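Naphthalene dioxygenase large subunit (PDB 2B1X) is a Rieske-type non-haem iron protein that carries a two-iron, two-sulfur cluster and, in a separate catalytic domain, a single iron ion. Local coordinates at residues H44-L49 with E167-D172; I179-D182 with G187-V190; T245-G250 with L428-Q433; P263-L268 with E274-R279. All coordinates share one frame; numbering follows the deposited sequence.

Contact 1: H44-L49 with E167-D172; sequences HAWVFL and EDYLGD
W46 lies over one face of the Y169 ring. Its CD1 stands 3.4 Å from Y169 CG, above the ring plane but displaced toward the rim. W46 CB comes over the same ring, 4.0 Å from its centroid and 27° off the normal, close enough for a CH-pi contact. The five-membered ring of W46 is tilted 54° to the phenol, so the pair is neither a stack nor edge-to-face. The two side chains slide past each other in opposite directions, the indole passing back toward Y169 CB while the phenol reaches toward the backbone of segment 44-49. Y169 achieves this reach with CG anti to its backbone N (chi1 -180°), and its OH ends 3.5 Å from A45 CB. The backbone N of W46, on the same side of the phenol as W46 CD1 and CB, is buried by the contact, 3.7 Å from Y169 CZ, and has no hydrogen-bonding partner in the model.

Segment 44-49 leads into strand 47-51, an outer strand of a three-stranded antiparallel sheet. Segment 167-172 holds the end of helix 166-170, so the aromatic pair ties a strand of the Rieske part of the chain to a helix of the catalytic part. Both polar ends are anchored beyond the segments: Y169 OH is hydrogen-bonded to F299 O, and W46 NE1 to D164 O.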
loop_
_atom_site.group_PDB
_atom_site.type_symbol
_atom_site.label_atom_id
_atom_site.label_comp_id
_atom_site.label_asym_id
_atom_site.label_seq_id
_atom_site.Cartn_x
_atom_site.Cartn_y
_atom_site.Cartn_z
ATOM N N HIS A 44 -13.633 19.154 -18.210
ATOM C CA HIS A 44 -14.355 20.273 -18.802
ATOM C C HIS A 44 -14.195 21.596 -18.057
ATOM O O HIS A 44 -14.035 22.629 -18.674
ATOM C CB HIS A 44 -15.827 19.909 -18.965
ATOM C CG HIS A 44 -16.062 18.908 -20.047
ATOM N ND1 HIS A 44 -15.983 17.544 -19.838
ATOM C CD2 HIS A 44 -16.329 19.073 -21.363
ATOM C CE1 HIS A 44 -16.203 16.914 -20.979
ATOM N NE2 HIS A 44 -16.429 17.819 -21.917
ATOM N N ALA A 45 -14.205 21.550 -16.731
ATOM C CA ALA A 45 -14.204 22.741 -15.907
ATOM C C ALA A 45 -12.869 23.452 -15.948
ATOM O O ALA A 45 -11.873 22.886 -16.392
ATOM C CB ALA A 45 -14.547 22.370 -14.466
ATOM N N TRP A 46 -12.861 24.713 -15.512
ATOM C CA TRP A 46 -11.625 25.463 -15.370
ATOM C C TRP A 46 -11.063 25.129 -13.987
ATOM O O TRP A 46 -11.753 25.317 -12.978
ATOM C CB TRP A 46 -11.891 26.969 -15.458
ATOM C CG TRP A 46 -12.101 27.472 -16.844
ATOM C CD1 TRP A 46 -13.289 27.604 -17.493
ATOM C CD2 TRP A 46 -11.090 27.857 -17.776
ATOM N NE1 TRP A 46 -13.090 28.083 -18.770
ATOM C CE2 TRP A 46 -11.744 28.257 -18.963
ATOM C CE3 TRP A 46 -9.686 27.942 -17.717
ATOM C CZ2 TRP A 46 -11.050 28.741 -20.077
ATOM C CZ3 TRP A 46 -8.999 28.409 -18.818
ATOM C CH2 TRP A 46 -9.675 28.800 -19.987
ATOM N N VAL A 47 -9.796 24.729 -13.949
ATOM C CA VAL A 47 -9.125 24.281 -12.721
ATOM C C VAL A 47 -7.910 25.180 -12.411
ATOM O O VAL A 47 -7.132 25.514 -13.298
ATOM C CB VAL A 47 -8.637 22.833 -12.891
ATOM C CG1 VAL A 47 -7.817 22.365 -11.654
ATOM C CG2 VAL A 47 -9.834 21.900 -13.255
ATOM N N PHE A 48 -7.786 25.604 -11.150
ATOM C CA PHE A 48 -6.697 26.479 -10.757
ATOM C C PHE A 48 -5.362 25.695 -10.777
ATOM O O PHE A 48 -5.276 24.551 -10.281
ATOM C CB PHE A 48 -6.954 27.061 -9.357
ATOM C CG PHE A 48 -5.788 27.853 -8.817
ATOM C CD1 PHE A 48 -5.555 29.155 -9.233
ATOM C CD2 PHE A 48 -4.910 27.271 -7.910
ATOM C CE1 PHE A 48 -4.449 29.883 -8.749
ATOM C CE2 PHE A 48 -3.810 27.954 -7.435
ATOM C CZ PHE A 48 -3.578 29.286 -7.831
ATOM N N LEU A 49 -4.331 26.328 -11.340
ATOM C CA LEU A 49 -3.006 25.715 -11.470
ATOM C C LEU A 49 -1.927 26.406 -10.626
ATOM O O LEU A 49 -1.145 25.755 -9.930
ATOM C CB LEU A 49 -2.556 25.803 -12.920
ATOM C CG LEU A 49 -3.499 25.117 -13.931
ATOM C CD1 LEU A 49 -3.088 25.393 -15.355
ATOM C CD2 LEU A 49 -3.515 23.638 -13.665
ATOM N N GLU A 167 -13.500 34.115 -18.066
ATOM C CA GLU A 167 -14.286 35.256 -17.546
ATOM C C GLU A 167 -15.784 34.966 -17.509
ATOM O O GLU A 167 -16.455 35.356 -16.560
ATOM C CB GLU A 167 -13.982 36.590 -18.289
ATOM C CG GLU A 167 -12.514 37.024 -18.214
ATOM C CD GLU A 167 -12.254 38.477 -17.795
ATOM O OE1 GLU A 167 -13.215 39.284 -17.617
ATOM O OE2 GLU A 167 -11.047 38.832 -17.672
ATOM N N ASP A 168 -16.306 34.298 -18.538
ATOM C CA ASP A 168 -17.707 33.849 -18.529
ATOM C C ASP A 168 -17.950 32.793 -17.426
ATOM O O ASP A 168 -18.975 32.802 -16.729
ATOM C CB ASP A 168 -18.095 33.297 -19.905
ATOM C CG ASP A 168 -18.349 34.415 -20.949
ATOM O OD1 ASP A 168 -18.278 35.613 -20.620
ATOM O OD2 ASP A 168 -18.613 34.166 -22.134
ATOM N N TYR A 169 -16.986 31.891 -17.273
ATOM C CA TYR A 169 -17.081 30.829 -16.270
ATOM C C TYR A 169 -17.129 31.381 -14.843
ATOM O O TYR A 169 -17.896 30.896 -13.992
ATOM C CB TYR A 169 -15.898 29.888 -16.447
ATOM C CG TYR A 169 -15.826 28.711 -15.497
ATOM C CD1 TYR A 169 -16.574 27.569 -15.721
ATOM C CD2 TYR A 169 -14.987 28.742 -14.397
ATOM C CE1 TYR A 169 -16.487 26.460 -14.848
ATOM C CE2 TYR A 169 -14.897 27.647 -13.522
ATOM C CZ TYR A 169 -15.643 26.512 -13.769
ATOM O OH TYR A 169 -15.542 25.413 -12.935
ATOM N N LEU A 170 -16.311 32.388 -14.575
ATOM C CA LEU A 170 -16.312 33.015 -13.270
ATOM C C LEU A 170 -17.584 33.864 -13.135
ATOM O O LEU A 170 -18.258 33.854 -12.077
ATOM C CB LEU A 170 -15.032 33.829 -13.071
ATOM C CG LEU A 170 -13.738 32.981 -13.101
ATOM C CD1 LEU A 170 -12.546 33.915 -13.047
ATOM C CD2 LEU A 170 -13.656 31.912 -11.993
ATOM N N GLY A 171 -17.947 34.556 -14.226
ATOM C CA GLY A 171 -19.166 35.343 -14.236
ATOM C C GLY A 171 -19.240 36.330 -13.086
ATOM O O GLY A 171 -18.294 37.095 -12.839
ATOM N N ASP A 172 -20.369 36.313 -12.371
ATOM C CA ASP A 172 -20.630 37.268 -11.308
ATOM C C ASP A 172 -19.678 37.107 -10.118
ATOM O O ASP A 172 -19.519 38.027 -9.314
ATOM C CB ASP A 172 -22.074 37.130 -10.832
ATOM C CG ASP A 172 -23.086 37.757 -11.801
ATOM O OD1 ASP A 172 -22.706 38.560 -12.674
ATOM O OD2 ASP A 172 -24.309 37.492 -11.750
#

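Contact 2: I179-D182 with G187-V190; sequences IVLD and GLQV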
loop_
_atom_site.group_PDB
_atom_site.type_symbol
_atom_site.label_atom_id
_atom_site.label_comp_id
_atom_site.label_asym_id
_atom_site.label_seq_id
_atom_site.Cartn_x
_atom_site.Cartn_y
_atom_site.Cartn_z
ATOM N N ILE A 179 -12.405 41.616 -4.517
ATOM C CA ILE A 179 -12.324 42.043 -3.127
ATOM C C ILE A 179 -11.165 41.362 -2.388
ATOM O O ILE A 179 -10.581 41.938 -1.490
ATOM C CB ILE A 179 -13.666 41.778 -2.439
ATOM C CG1 ILE A 179 -14.708 42.817 -2.890
ATOM C CG2 ILE A 179 -13.532 41.815 -0.891
ATOM C CD1 ILE A 179 -16.129 42.537 -2.404
ATOM N N VAL A 180 -10.845 40.142 -2.799
ATOM C CA VAL A 180 -9.765 39.365 -2.207
ATOM C C VAL A 180 -8.454 39.521 -3.006
ATOM O O VAL A 180 -7.386 39.587 -2.423
ATOM C CB VAL A 180 -10.213 37.875 -2.084
ATOM C CG1 VAL A 180 -9.076 36.906 -2.205
ATOM C CG2 VAL A 180 -11.002 37.658 -0.775
ATOM N N LEU A 181 -8.538 39.632 -4.326
ATOM C CA LEU A 181 -7.330 39.570 -5.167
ATOM C C LEU A 181 -6.759 40.915 -5.616
ATOM O O LEU A 181 -5.572 41.000 -5.944
ATOM C CB LEU A 181 -7.575 38.723 -6.417
ATOM C CG LEU A 181 -8.136 37.302 -6.270
ATOM C CD1 LEU A 181 -8.472 36.793 -7.642
ATOM C CD2 LEU A 181 -7.169 36.346 -5.563
ATOM N N ASP A 182 -7.599 41.948 -5.659
ATOM C CA ASP A 182 -7.231 43.176 -6.351
ATOM C C ASP A 182 -7.145 44.421 -5.465
ATOM O O ASP A 182 -7.377 45.535 -5.936
ATOM C CB ASP A 182 -8.205 43.444 -7.504
ATOM C CG ASP A 182 -7.589 44.300 -8.597
ATOM O OD1 ASP A 182 -6.363 44.210 -8.823
ATOM O OD2 ASP A 182 -8.257 45.111 -9.259
ATOM N N GLY A 187 -0.076 43.954 -6.218
ATOM C CA GLY A 187 -0.715 42.650 -6.244
ATOM C C GLY A 187 -0.308 41.729 -5.104
ATOM O O GLY A 187 0.485 42.088 -4.228
ATOM N N LEU A 188 -0.887 40.536 -5.125
ATOM C CA LEU A 188 -0.634 39.464 -4.171
ATOM C C LEU A 188 0.617 38.677 -4.531
ATOM O O LEU A 188 0.975 38.556 -5.716
ATOM C CB LEU A 188 -1.812 38.489 -4.228
ATOM C CG LEU A 188 -2.882 38.382 -3.144
ATOM C CD1 LEU A 188 -2.871 39.472 -2.084
ATOM C CD2 LEU A 188 -4.249 38.235 -3.798
ATOM N N GLN A 189 1.283 38.144 -3.509
ATOM C CA GLN A 189 2.351 37.169 -3.719
ATOM C C GLN A 189 2.076 35.906 -2.925
ATOM O O GLN A 189 1.701 35.978 -1.761
ATOM C CB GLN A 189 3.720 37.730 -3.360
ATOM C CG GLN A 189 3.917 38.081 -1.898
ATOM C CD GLN A 189 5.288 38.731 -1.613
ATOM O OE1 GLN A 189 5.513 39.250 -0.508
ATOM N NE2 GLN A 189 6.198 38.698 -2.598
ATOM N N VAL A 190 2.239 34.753 -3.570
ATOM C CA VAL A 190 2.288 33.483 -2.848
ATOM C C VAL A 190 3.621 33.514 -2.110
ATOM O O VAL A 190 4.643 33.843 -2.702
ATOM C CB VAL A 190 2.272 32.252 -3.830
ATOM C CG1 VAL A 190 2.741 30.962 -3.135
ATOM C CG2 VAL A 190 0.912 32.071 -4.429
HETATM O O HOH W 1 -3.164 40.282 -6.848
#
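A helix-to-strand connection in the catalytic domain is braced here: helix 174-181 ends, and a few residues later the chain enters strand 188-199, an outermost strand of the eight-stranded antiparallel sheet. L188 carries the contact from the strand side. Its CB points toward the helix, and a single methyl does the touching: CD2 stands 3.6 Å from L181 CA and 3.7 Å from V180 O, so it rests on the backbone of the last helical turn. The same methyl meets L181 CD2 at 3.9 Å, where the two leucine side chains cross at about a right angle. The torsions of L188, chi1 -106° and chi2 10°, both depart from staggered values; the side chain may be strained or imperfectly placed. L188 also packs on L341 of the adjacent strand 333-343 and on H51 of strand 47-51.

Beside this apolar touch lies a polar bridge. One water donates to L181 O at 2.7 Å and accepts from L188 N at 2.9 Å. G187 makes backbone bonds with K344 and Q189 with V342 of strand 333-343, whereas the N-H of L188 between them goes to this water. D182, just past the helix, is salt-bridged to R279. The chemistry implies that the helix end and the strand, too far apart for a direct backbone bond, are joined by the water, while one methyl supplies the dry contact alongside.

Contact 3: T245-G250 with L428-Q433; sequences TGHGHG and LEYWMQ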
loop_
_atom_site.group_PDB
_atom_site.type_symbol
_atom_site.label_atom_id
_atom_site.label_comp_id
_atom_site.label_asym_id
_atom_site.label_seq_id
_atom_site.Cartn_x
_atom_site.Cartn_y
_atom_site.Cartn_z
ATOM N N THR A 245 -23.585 32.029 -7.264
ATOM C CA THR A 245 -23.455 32.532 -8.611
ATOM C C THR A 245 -23.754 31.326 -9.532
ATOM O O THR A 245 -23.961 30.232 -9.028
ATOM C CB THR A 245 -21.993 33.010 -8.603
ATOM O OG1 THR A 245 -21.958 34.431 -8.656
ATOM C CG2 THR A 245 -21.105 32.427 -9.678
ATOM N N GLY A 246 -23.806 31.510 -10.849
ATOM C CA GLY A 246 -23.899 30.376 -11.757
ATOM C C GLY A 246 -22.586 29.580 -11.752
ATOM O O GLY A 246 -21.634 29.981 -11.097
ATOM N N HIS A 247 -22.540 28.463 -12.471
ATOM C CA HIS A 247 -21.344 27.564 -12.498
ATOM C C HIS A 247 -20.877 27.029 -11.125
ATOM O O HIS A 247 -19.666 26.759 -10.907
ATOM C CB HIS A 247 -20.146 28.191 -13.231
ATOM C CG HIS A 247 -20.498 28.818 -14.541
ATOM N ND1 HIS A 247 -20.589 28.095 -15.706
ATOM C CD2 HIS A 247 -20.763 30.095 -14.876
ATOM C CE1 HIS A 247 -20.901 28.899 -16.707
ATOM N NE2 HIS A 247 -21.013 30.121 -16.227
ATOM N N GLY A 248 -21.822 26.837 -10.210
ATOM C CA GLY A 248 -21.488 26.168 -8.961
ATOM C C GLY A 248 -20.728 26.997 -7.942
ATOM O O GLY A 248 -20.436 26.478 -6.854
ATOM N N HIS A 249 -20.438 28.269 -8.242
ATOM C CA HIS A 249 -19.588 29.069 -7.341
ATOM C C HIS A 249 -20.391 29.671 -6.196
ATOM O O HIS A 249 -21.553 30.063 -6.372
ATOM C CB HIS A 249 -18.882 30.216 -8.051
ATOM C CG HIS A 249 -18.200 29.859 -9.331
ATOM N ND1 HIS A 249 -17.255 28.862 -9.424
ATOM C CD2 HIS A 249 -18.285 30.412 -10.566
ATOM C CE1 HIS A 249 -16.793 28.809 -10.661
ATOM N NE2 HIS A 249 -17.411 29.728 -11.379
ATOM N N GLY A 250 -19.765 29.779 -5.016
ATOM C CA GLY A 250 -20.416 30.488 -3.930
ATOM C C GLY A 250 -19.421 30.879 -2.857
ATOM O O GLY A 250 -18.306 30.331 -2.801
ATOM N N LEU A 428 -23.476 21.459 -5.783
ATOM C CA LEU A 428 -23.782 20.074 -6.130
ATOM C C LEU A 428 -24.731 19.978 -7.297
ATOM O O LEU A 428 -24.683 19.011 -8.048
ATOM C CB LEU A 428 -24.346 19.332 -4.907
ATOM C CG LEU A 428 -23.277 19.037 -3.864
ATOM C CD1 LEU A 428 -23.903 18.441 -2.613
ATOM C CD2 LEU A 428 -22.141 18.144 -4.417
ATOM N N GLU A 429 -25.614 20.962 -7.440
ATOM C CA GLU A 429 -26.491 21.024 -8.613
ATOM C C GLU A 429 -25.676 21.130 -9.886
ATOM O O GLU A 429 -25.950 20.397 -10.869
ATOM C CB GLU A 429 -27.490 22.215 -8.526
ATOM C CG GLU A 429 -28.380 22.335 -9.761
ATOM C CD GLU A 429 -29.433 23.428 -9.680
ATOM O OE1 GLU A 429 -29.104 24.594 -9.371
ATOM O OE2 GLU A 429 -30.602 23.122 -9.963
ATOM N N TYR A 430 -24.711 22.047 -9.902
ATOM C CA TYR A 430 -23.843 22.206 -11.063
ATOM C C TYR A 430 -23.009 20.937 -11.298
ATOM O O TYR A 430 -22.864 20.497 -12.417
ATOM C CB TYR A 430 -22.950 23.443 -10.958
ATOM C CG TYR A 430 -22.153 23.770 -12.227
ATOM C CD1 TYR A 430 -22.789 23.964 -13.469
ATOM C CD2 TYR A 430 -20.747 23.869 -12.185
ATOM C CE1 TYR A 430 -22.043 24.253 -14.629
ATOM C CE2 TYR A 430 -20.009 24.183 -13.318
ATOM C CZ TYR A 430 -20.661 24.348 -14.538
ATOM O OH TYR A 430 -19.914 24.652 -15.638
ATOM N N TRP A 431 -22.502 20.343 -10.214
ATOM C CA TRP A 431 -21.704 19.111 -10.318
ATOM C C TRP A 431 -22.589 18.034 -10.993
ATOM O O TRP A 431 -22.155 17.380 -11.914
ATOM C CB TRP A 431 -21.238 18.693 -8.892
ATOM C CG TRP A 431 -20.482 17.397 -8.824
ATOM C CD1 TRP A 431 -19.153 17.244 -8.914
ATOM C CD2 TRP A 431 -21.032 16.093 -8.661
ATOM N NE1 TRP A 431 -18.800 15.919 -8.809
ATOM C CE2 TRP A 431 -19.941 15.178 -8.648
ATOM C CE3 TRP A 431 -22.335 15.591 -8.511
ATOM C CZ2 TRP A 431 -20.112 13.784 -8.535
ATOM C CZ3 TRP A 431 -22.508 14.204 -8.384
ATOM C CH2 TRP A 431 -21.390 13.319 -8.385
ATOM N N MET A 432 -23.840 17.909 -10.542
ATOM C CA MET A 432 -24.765 16.917 -11.072
ATOM C C MET A 432 -25.140 17.193 -12.531
ATOM O O MET A 432 -25.180 16.261 -13.328
ATOM C CB MET A 432 -26.017 16.800 -10.187
ATOM C CG MET A 432 -25.793 16.013 -8.872
ATOM S SD MET A 432 -27.360 15.752 -8.000
ATOM C CE MET A 432 -27.612 17.367 -7.223
ATOM N N GLN A 433 -25.342 18.464 -12.896
ATOM C CA GLN A 433 -25.575 18.816 -14.297
ATOM C C GLN A 433 -24.394 18.360 -15.178
ATOM O O GLN A 433 -24.594 17.782 -16.250
ATOM C CB GLN A 433 -25.860 20.310 -14.464
ATOM C CG GLN A 433 -27.211 20.741 -13.813
ATOM C CD GLN A 433 -27.376 22.237 -13.690
ATOM O OE1 GLN A 433 -26.398 22.966 -13.660
ATOM N NE2 GLN A 433 -28.638 22.703 -13.575
#
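The bond from M432 N to L428 O, 2.9 Å long, belongs to the helical turn that presents Y430 to H247 and G248; on the loop side, T245 N donates to H249 O at 3.0 Å, a bond that brackets the G246-H249 turn. The Y430 ring lies flat against this turn, carried out from the helix to H247 by a first torsion that sets CG opposite the backbone N (chi1 -172°). H247 CA sits over the ring centre, 3.6 Å from the centroid and only 7° off the normal, a well-centred CH-pi contact, and H247 C is 3.3 Å from Y430 CD2. The imidazole is nearly perpendicular to the phenol, planes at 88°, but displaced from its centre: an offset edge-to-face pair with the imidazole edge toward the tyrosine face. Y430 OH lies near the imidazole plane at its edge, 3.5 Å from H247 ND1, a contact rather than a hydrogen bond.

G246 to H249 form a type I' beta turn, with H247 and G248 both at positive phi, in the hairpin between strands 240-244 and 250-254 of the catalytic domain's large sheet. Helix 422-436 covers it. G248 CA comes within 5.1 Å of Y430 CA. Behind the turn, H247 O lies 3.5 Å above the centre of the H249 ring. That imidazole is pinned through both nitrogens, ND1 to F299 N and NE2 to Y169 O, and F299 also meets Y430 edge-to-face.

Contact 4: P263-L268 with E274-R279; sequences PEFMGL and EELERR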
loop_
_atom_site.group_PDB
_atom_site.type_symbol
_atom_site.label_atom_id
_atom_site.label_comp_id
_atom_site.label_asym_id
_atom_site.label_seq_id
_atom_site.Cartn_x
_atom_site.Cartn_y
_atom_site.Cartn_z
ATOM N N PRO A 263 -11.308 47.035 13.629
ATOM C CA PRO A 263 -10.705 47.824 12.554
ATOM C C PRO A 263 -11.328 47.510 11.195
ATOM O O PRO A 263 -11.559 46.341 10.859
ATOM C CB PRO A 263 -9.234 47.396 12.602
ATOM C CG PRO A 263 -8.999 47.073 14.049
ATOM C CD PRO A 263 -10.293 46.490 14.553
ATOM N N GLU A 264 -11.612 48.562 10.428
ATOM C CA GLU A 264 -12.172 48.402 9.093
ATOM C C GLU A 264 -11.203 47.685 8.158
ATOM O O GLU A 264 -9.987 47.717 8.364
ATOM C CB GLU A 264 -12.549 49.753 8.504
ATOM C CG GLU A 264 -13.667 50.444 9.263
ATOM C CD GLU A 264 -14.024 51.816 8.697
ATOM O OE1 GLU A 264 -13.231 52.392 7.908
ATOM O OE2 GLU A 264 -15.112 52.316 9.055
ATOM N N PHE A 265 -11.763 47.034 7.142
ATOM C CA PHE A 265 -10.970 46.391 6.115
ATOM C C PHE A 265 -10.042 45.341 6.740
ATOM O O PHE A 265 -8.870 45.236 6.380
ATOM C CB PHE A 265 -10.180 47.451 5.323
ATOM C CG PHE A 265 -11.040 48.546 4.730
ATOM C CD1 PHE A 265 -10.885 49.872 5.146
ATOM C CD2 PHE A 265 -11.997 48.256 3.762
ATOM C CE1 PHE A 265 -11.658 50.892 4.593
ATOM C CE2 PHE A 265 -12.795 49.250 3.221
ATOM C CZ PHE A 265 -12.621 50.589 3.634
ATOM N N MET A 266 -10.579 44.598 7.711
ATOM C CA MET A 266 -9.870 43.475 8.344
ATOM C C MET A 266 -8.596 43.944 9.028
ATOM O O MET A 266 -7.670 43.156 9.257
ATOM C CB MET A 266 -9.526 42.386 7.317
ATOM C CG MET A 266 -10.721 41.737 6.688
ATOM S SD MET A 266 -10.232 40.317 5.731
ATOM C CE MET A 266 -10.071 39.081 7.096
ATOM N N GLY A 267 -8.529 45.238 9.318
ATOM C CA GLY A 267 -7.314 45.820 9.866
ATOM C C GLY A 267 -6.090 45.746 8.960
ATOM O O GLY A 267 -4.951 45.750 9.441
ATOM N N LEU A 268 -6.301 45.718 7.652
ATOM C CA LEU A 268 -5.178 45.764 6.716
ATOM C C LEU A 268 -4.331 47.013 6.886
ATOM O O LEU A 268 -4.834 48.064 7.355
ATOM C CB LEU A 268 -5.667 45.664 5.281
ATOM C CG LEU A 268 -6.128 44.273 4.861
ATOM C CD1 LEU A 268 -6.885 44.397 3.564
ATOM C CD2 LEU A 268 -4.950 43.280 4.757
ATOM N N GLU A 274 -5.481 52.442 1.492
ATOM C CA GLU A 274 -5.398 53.519 0.511
ATOM C C GLU A 274 -5.653 53.000 -0.891
ATOM O O GLU A 274 -6.496 53.540 -1.613
ATOM C CB GLU A 274 -3.995 54.116 0.527
ATOM C CG GLU A 274 -3.855 55.501 1.117
ATOM C CD GLU A 274 -2.578 56.189 0.635
ATOM O OE1 GLU A 274 -1.465 55.648 0.889
ATOM O OE2 GLU A 274 -2.678 57.260 -0.010
ATOM N N GLU A 275 -4.920 51.947 -1.256
ATOM C CA GLU A 275 -4.941 51.419 -2.615
ATOM C C GLU A 275 -6.311 50.779 -2.909
ATOM O O GLU A 275 -6.905 51.036 -3.958
ATOM C CB GLU A 275 -3.749 50.465 -2.855
ATOM C CG GLU A 275 -2.395 51.193 -2.764
ATOM C CD GLU A 275 -1.181 50.298 -2.972
ATOM O OE1 GLU A 275 -1.339 49.071 -3.210
ATOM O OE2 GLU A 275 -0.052 50.842 -2.933
ATOM N N LEU A 276 -6.839 49.999 -1.966
ATOM C CA LEU A 276 -8.099 49.294 -2.198
ATOM C C LEU A 276 -9.300 50.252 -2.389
ATOM O O LEU A 276 -10.185 50.021 -3.212
ATOM C CB LEU A 276 -8.352 48.222 -1.114
ATOM C CG LEU A 276 -8.933 48.587 0.250
ATOM C CD1 LEU A 276 -10.448 48.787 0.194
ATOM C CD2 LEU A 276 -8.592 47.493 1.271
ATOM N N GLU A 277 -9.300 51.346 -1.653
ATOM C CA GLU A 277 -10.298 52.406 -1.840
ATOM C C GLU A 277 -10.280 53.037 -3.236
ATOM O O GLU A 277 -11.274 53.609 -3.687
ATOM C CB GLU A 277 -10.119 53.491 -0.785
ATOM C CG GLU A 277 -10.482 53.027 0.616
ATOM C CD GLU A 277 -10.327 54.096 1.692
ATOM O OE1 GLU A 277 -9.317 54.859 1.684
ATOM O OE2 GLU A 277 -11.228 54.163 2.569
ATOM N N ARG A 278 -9.152 52.897 -3.922
ATOM C CA ARG A 278 -8.979 53.448 -5.248
ATOM C C ARG A 278 -9.100 52.349 -6.324
ATOM O O ARG A 278 -9.519 52.638 -7.451
ATOM C CB ARG A 278 -7.657 54.237 -5.260
ATOM C CG ARG A 278 -6.828 54.292 -6.519
ATOM C CD ARG A 278 -5.525 55.062 -6.306
ATOM N NE ARG A 278 -4.350 54.180 -6.257
ATOM C CZ ARG A 278 -3.387 54.252 -5.337
ATOM N NH1 ARG A 278 -3.437 55.147 -4.353
ATOM N NH2 ARG A 278 -2.358 53.422 -5.406
ATOM N N ARG A 279 -8.779 51.101 -5.978
ATOM C CA ARG A 279 -8.801 50.011 -6.956
ATOM C C ARG A 279 -10.184 49.368 -7.104
ATOM O O ARG A 279 -10.555 48.940 -8.197
ATOM C CB ARG A 279 -7.748 48.957 -6.625
ATOM C CG ARG A 279 -6.315 49.436 -6.719
ATOM C CD ARG A 279 -5.300 48.318 -6.635
ATOM N NE ARG A 279 -5.454 47.351 -7.713
ATOM C CZ ARG A 279 -4.863 47.459 -8.891
ATOM N NH1 ARG A 279 -4.083 48.501 -9.138
ATOM N NH2 ARG A 279 -5.046 46.527 -9.825
#
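F265 and L276 cross obliquely, with L276 CD1 about equally far from two ring atoms, F265 CD2 and F265 CE2, at 3.9 Å. The methyl reaches the ring at a slant, neither squarely over its face nor at its edge. L276 is brought there by an uncommon first torsion: CG lies between the backbone N and the carbonyl carbon (chi1 81°), which sends the two methyls toward the loop. Its other branch, CD2, meets L268 CD1 at 4.2 Å, so one leucine touches both F265 and L268, one through each methyl. E277 approaches the far part of the phenyl ring on an extended chain. Its OE2 lies 3.9 Å from F265 CE1; the carboxylate and ring planes are 81° apart, and the two side chains cross at about a right angle.

This carboxylate also stands 6.0 Å from a like charge, measured from E277 OE2 to E264 OE1; E264 itself is salt-bridged to R289, which probably offsets any repulsion. F265 is further packed by V285 and F288 of helix 282-288.

On the loop side, L268 N bonds to F265 O at 2.9 Å, as G267 N does to E264 O at 3.0 Å. Successive bonds three residues apart, with phi positive at F265, M266 and G267, fit a short turn of left-handed 3-10 form, here in the loop that folds back onto helix 270-279 of the catalytic domain.

Contacts 1 and 2 are buried; contact 3 is only partly so, and contact 4, though its apolar residues are buried, lies farthest from the chain's centre and has an exposed glutamate at its margin. Contacts 1 and 3 are aromatic and adjoin each other, with centres about 12 Å apart: Y169 O of contact 1 accepts from H249 NE2 of contact 3. Contacts 2 and 4 are mainly aliphatic, with a water in one and a phenyl ring in the other, and are tied by the D182-R279 salt bridge. Only contact 1 pairs the Rieske part of the chain with the catalytic part; the other three stay within the catalytic one.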